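Ribulose bisphosphate carboxylase small chain (Galdieria sulphuraria, PDB 4F0H) forms the small subunit of Rubisco, the enzyme that fixes carbon dioxide onto ribulose bisphosphate, and probably supports assembly of the catalytic large subunits. Local coordinates at residues 115-118 with 119-122; 125-128 with 129-132. One frame throughout, in Å; residues are numbered along the deposited sequence.

Contact 1 (115-118 with 119-122)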
loop_
_atom_site.group_PDB
_atom_site.type_symbol
_atom_site.label_atom_id
_atom_site.label_comp_id
_atom_site.label_asym_id
_atom_site.label_seq_id
_atom_site.Cartn_x
_atom_site.Cartn_y
_atom_site.Cartn_z
ATOM N N GLU B 115 20.499 -14.891 14.190
ATOM C CA GLU B 115 19.936 -15.352 12.912
ATOM C C GLU B 115 18.558 -14.774 12.720
ATOM O O GLU B 115 17.679 -14.875 13.601
ATOM C CB GLU B 115 19.948 -16.889 12.834
ATOM C CG GLU B 115 21.350 -17.390 12.730
ATOM C CD GLU B 115 21.532 -18.885 12.808
ATOM O OE1 GLU B 115 20.687 -19.670 12.291
ATOM O OE2 GLU B 115 22.598 -19.275 13.348
ATOM N N ASP B 116 18.372 -14.134 11.583
ATOM C CA ASP B 116 17.156 -13.374 11.333
ATOM C C ASP B 116 16.403 -13.959 10.104
ATOM O O ASP B 116 16.322 -15.189 9.925
ATOM C CB ASP B 116 17.576 -11.946 11.076
ATOM C CG ASP B 116 16.500 -10.972 11.432
ATOM O OD1 ASP B 116 15.978 -10.343 10.498
ATOM O OD2 ASP B 116 16.177 -10.851 12.640
ATOM N N LYS B 117 15.851 -13.139 9.228
ATOM C CA LYS B 117 15.053 -13.840 8.182
ATOM C C LYS B 117 15.892 -14.544 7.133
ATOM O O LYS B 117 16.997 -14.072 6.863
ATOM C CB LYS B 117 14.063 -12.948 7.508
ATOM C CG LYS B 117 14.535 -11.634 7.204
ATOM C CD LYS B 117 13.279 -10.798 7.058
ATOM C CE LYS B 117 13.436 -9.864 5.887
ATOM N NZ LYS B 117 14.636 -8.998 6.063
ATOM N N SER B 118 15.362 -15.634 6.551
ATOM C CA SER B 118 16.136 -16.434 5.572
ATOM C C SER B 118 17.507 -16.636 6.106
ATOM O O SER B 118 17.649 -17.185 7.192
ATOM C CB SER B 118 16.243 -15.688 4.238
ATOM O OG SER B 118 14.915 -15.459 3.760
ATOM N N ARG B 119 18.519 -16.181 5.354
ATOM C CA ARG B 119 19.945 -16.364 5.664
ATOM C C ARG B 119 20.557 -15.112 6.314
ATOM O O ARG B 119 21.729 -15.110 6.670
ATOM C CB ARG B 119 20.755 -16.680 4.422
ATOM C CG ARG B 119 20.283 -17.942 3.674
ATOM C CD ARG B 119 20.545 -19.217 4.512
ATOM N NE ARG B 119 19.549 -19.382 5.574
ATOM C CZ ARG B 119 19.715 -20.091 6.700
ATOM N NH1 ARG B 119 20.846 -20.725 6.963
ATOM N NH2 ARG B 119 18.732 -20.180 7.603
ATOM N N SER B 120 19.774 -14.053 6.516
ATOM C CA SER B 120 20.421 -12.834 7.071
ATOM C C SER B 120 20.851 -12.991 8.527
ATOM O O SER B 120 20.336 -13.863 9.255
ATOM C CB SER B 120 19.520 -11.601 6.829
ATOM O OG SER B 120 18.348 -11.779 7.584
ATOM N N ILE B 121 21.834 -12.184 8.966
ATOM C CA ILE B 121 22.240 -12.219 10.340
ATOM C C ILE B 121 22.290 -10.750 10.853
ATOM O O ILE B 121 22.613 -9.822 10.090
ATOM C CB ILE B 121 23.682 -12.854 10.430
ATOM C CG1 ILE B 121 23.668 -14.333 10.073
ATOM C CG2 ILE B 121 24.335 -12.549 11.833
ATOM C CD1 ILE B 121 25.081 -14.905 9.834
ATOM N N LYS B 122 21.978 -10.525 12.116
ATOM C CA LYS B 122 22.159 -9.247 12.757
ATOM C C LYS B 122 23.388 -9.428 13.655
ATOM O O LYS B 122 23.396 -10.302 14.499
ATOM C CB LYS B 122 20.953 -8.950 13.640
ATOM C CG LYS B 122 19.637 -8.771 12.895
ATOM C CD LYS B 122 19.459 -7.301 12.565
ATOM C CE LYS B 122 18.198 -7.019 11.749
ATOM N NZ LYS B 122 17.023 -7.301 12.594
HETATM O O HOH W 1 21.604 -21.433 9.886
HETATM O O HOH W 2 18.037 -9.105 8.183
HETATM O O HOH W 3 16.549 -8.957 15.251
HETATM O O HOH W 4 20.247 -16.317 9.101
#
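Ser-120 reaches back to Lys-117 with both its backbone and its side chain, closing a type II' beta turn from Lys-117 to Ser-120 at the end of a hairpin. Two donors grip the carbonyl oxygen of Lys-117: Ser-120 N lies 2.8 Å from Lys-117 O, and Ser-120 OG, also 2.8 Å from Lys-117 O, sits in the carbonyl plane on a lone pair. A chi1 of 66° sets that hydroxyl between its own backbone N and carbonyl carbon, facing the turn. One step down, Asp-116 N bonds Ser-120 O at 3.1 Å; the N-H...O angle is 167°, nearly straight. These backbone bonds and the buried serine make up the tight part.

The flanks are held more loosely, by long or weak bonds and by waters. Asp-116 OD2 and Lys-122 NZ form only a long salt bridge, 3.6 Å apart, with a water bridging the same two atoms; the firmer partner of this carboxylate oxygen is the Gln-114 side chain. On the other flank, Arg-119 folds back so that its NH2 makes a weak bond, 3.2 Å long, to Ser-118 O, while its NH1 reaches Glu-115 OE1 through a water. Replacing Arg-119 by a leucine would probably leave that water without its guanidinium donor, Ser-118 O without its weak one, and the Glu-115 carboxylate without its water-mediated link to a positive charge.

Ser-118 OG bonds the backbone of a chain of another protein, and Lys-117 NZ pairs with an acidic side chain of a further such chain. Below the turn, Glu-115 and Ile-121 form an antiparallel non-hydrogen-bonded pair, CA atoms 4.7 Å apart, the last before the turn, where strand 109-115 lies antiparallel to strand 121-127.

Contact 2 (125-128 with 129-132)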
loop_
_atom_site.group_PDB
_atom_site.type_symbol
_atom_site.label_atom_id
_atom_site.label_comp_id
_atom_site.label_asym_id
_atom_site.label_seq_id
_atom_site.Cartn_x
_atom_site.Cartn_y
_atom_site.Cartn_z
ATOM N N ILE B 125 29.255 -6.716 17.887
ATOM C CA ILE B 125 30.612 -6.832 18.287
ATOM C C ILE B 125 30.679 -6.292 19.704
ATOM O O ILE B 125 30.128 -5.244 19.987
ATOM C CB ILE B 125 31.405 -5.954 17.269
ATOM C CG1 ILE B 125 31.619 -6.789 15.972
ATOM C CG2 ILE B 125 32.704 -5.371 17.830
ATOM C CD1 ILE B 125 31.918 -5.884 14.756
ATOM N N GLN B 126 31.390 -6.984 20.582
ATOM C CA GLN B 126 31.460 -6.580 21.982
ATOM C C GLN B 126 32.892 -6.782 22.491
ATOM O O GLN B 126 33.452 -7.856 22.363
ATOM C CB GLN B 126 30.566 -7.477 22.839
ATOM C CG GLN B 126 30.544 -7.051 24.342
ATOM C CD GLN B 126 29.401 -6.066 24.626
ATOM O OE1 GLN B 126 28.327 -6.276 24.094
ATOM N NE2 GLN B 126 29.634 -4.964 25.444
ATOM N N ALA B 127 33.513 -5.738 23.019
ATOM C CA ALA B 127 34.874 -5.921 23.453
ATOM C C ALA B 127 34.892 -6.834 24.686
ATOM O O ALA B 127 34.096 -6.646 25.611
ATOM C CB ALA B 127 35.538 -4.550 23.765
ATOM N N TYR B 128 35.831 -7.779 24.741
ATOM C CA TYR B 128 35.855 -8.668 25.896
ATOM C C TYR B 128 35.990 -7.930 27.199
ATOM O O TYR B 128 35.368 -8.281 28.182
ATOM C CB TYR B 128 37.014 -9.669 25.739
ATOM C CG TYR B 128 36.614 -10.704 24.744
ATOM C CD1 TYR B 128 37.243 -10.804 23.494
ATOM C CD2 TYR B 128 35.557 -11.550 25.028
ATOM C CE1 TYR B 128 36.852 -11.738 22.584
ATOM C CE2 TYR B 128 35.160 -12.527 24.088
ATOM C CZ TYR B 128 35.785 -12.600 22.885
ATOM O OH TYR B 128 35.384 -13.582 21.972
ATOM N N GLU B 129 36.787 -6.869 27.242
ATOM C CA GLU B 129 36.923 -6.234 28.562
ATOM C C GLU B 129 35.588 -5.650 29.033
ATOM O O GLU B 129 35.421 -5.385 30.201
ATOM C CB GLU B 129 38.036 -5.216 28.576
ATOM C CG GLU B 129 39.369 -5.968 28.488
ATOM C CD GLU B 129 39.624 -6.798 29.755
ATOM O OE1 GLU B 129 39.625 -6.216 30.889
ATOM O OE2 GLU B 129 39.818 -8.012 29.612
ATOM N N THR B 130 34.627 -5.444 28.136
ATOM C CA THR B 130 33.403 -4.785 28.617
ATOM C C THR B 130 32.448 -5.818 29.187
ATOM O O THR B 130 31.375 -5.458 29.628
ATOM C CB THR B 130 32.660 -4.016 27.500
ATOM O OG1 THR B 130 32.315 -4.935 26.459
ATOM C CG2 THR B 130 33.519 -2.924 26.931
ATOM N N TYR B 131 32.812 -7.108 29.141
ATOM C CA TYR B 131 32.066 -7.991 29.980
ATOM C C TYR B 131 32.422 -7.774 31.451
ATOM O O TYR B 131 31.789 -8.386 32.318
ATOM C CB TYR B 131 32.267 -9.462 29.620
ATOM C CG TYR B 131 31.675 -9.852 28.292
ATOM C CD1 TYR B 131 30.304 -9.995 28.141
ATOM C CD2 TYR B 131 32.492 -10.112 27.203
ATOM C CE1 TYR B 131 29.759 -10.414 26.954
ATOM C CE2 TYR B 131 31.955 -10.516 26.008
ATOM C CZ TYR B 131 30.595 -10.643 25.887
ATOM O OH TYR B 131 30.075 -11.055 24.716
ATOM N N LYS B 132 33.381 -6.886 31.749
ATOM C CA LYS B 132 33.749 -6.547 33.169
ATOM C C LYS B 132 33.325 -5.138 33.489
ATOM O O LYS B 132 33.250 -4.348 32.570
ATOM C CB LYS B 132 35.237 -6.584 33.354
ATOM C CG LYS B 132 35.875 -7.909 32.947
ATOM C CD LYS B 132 37.346 -7.791 33.240
ATOM C CE LYS B 132 38.149 -8.985 32.778
ATOM N NZ LYS B 132 39.461 -8.354 32.466
#
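Thr-130 OG1 and Ala-127 O meet at 2.6 Å where the second strand of the C-terminal beta-hairpin runs into a 3-10 turn. The hydroxyl gives its proton in the carbonyl plane, on a lone pair, whereas Thr-130 N reaches the same oxygen at 2.8 Å from above that plane, 51° out of it. Ala-127 O thus accepts two bonds from one residue. The turn continues with Tyr-131 N on Tyr-128 O.

Gln-126 supplies the next layer. With CG anti to the backbone N (chi1 -177°) and a bend at chi2, its NE2 comes to 2.9 Å from Thr-130 OG1, which lies within 1° of the amide plane. The threonine hydroxyl therefore accepts from the glutamine while donating to the carbonyl. The anti chi1 also places Gln-126 CG over one face of Tyr-131, a CH-pi contact 4.3 Å from the ring centroid and offset toward the rim. Tyr-128 lies alongside Tyr-131, pointing the same way, with Tyr-128 CD2 3.9 Å from Tyr-131 CE2.

Farther out, Asn-110 on strand 109-115 bonds the Tyr-131 hydroxyl, and Tyr-128 OH bonds Thr-130 O of a second small subunit. The equivalent bond, from Tyr-128 OH of a third small subunit, reaches Thr-130 O here, so the turn is part of a subunit interface. At its far end a hydrogen-bonded salt bridge sets Lys-132 NZ 2.7 Å from Glu-129 OE1, on the syn lone pair of that oxygen.

How the contacts relate
Followed from the N terminus, the chain leaves strand 109-115, reverses at contact 1 and returns along strand 121-127, which then delivers it to contact 2. The two are in series: the first loop is complete before the second begins, so they neither nest nor cross, and their centres lie about 23 Å apart. Contact 1 closes the short hairpin loop, its centre about 33 Å from the centre of the chain, among chains of another protein and a second small subunit. Contact 2 closes the turn after the hairpin, its centre about 17 Å from that of the chain, and joins the hairpin's base to the C-terminal residues and to neighbouring small subunits. Strand 121-127 is the element they share.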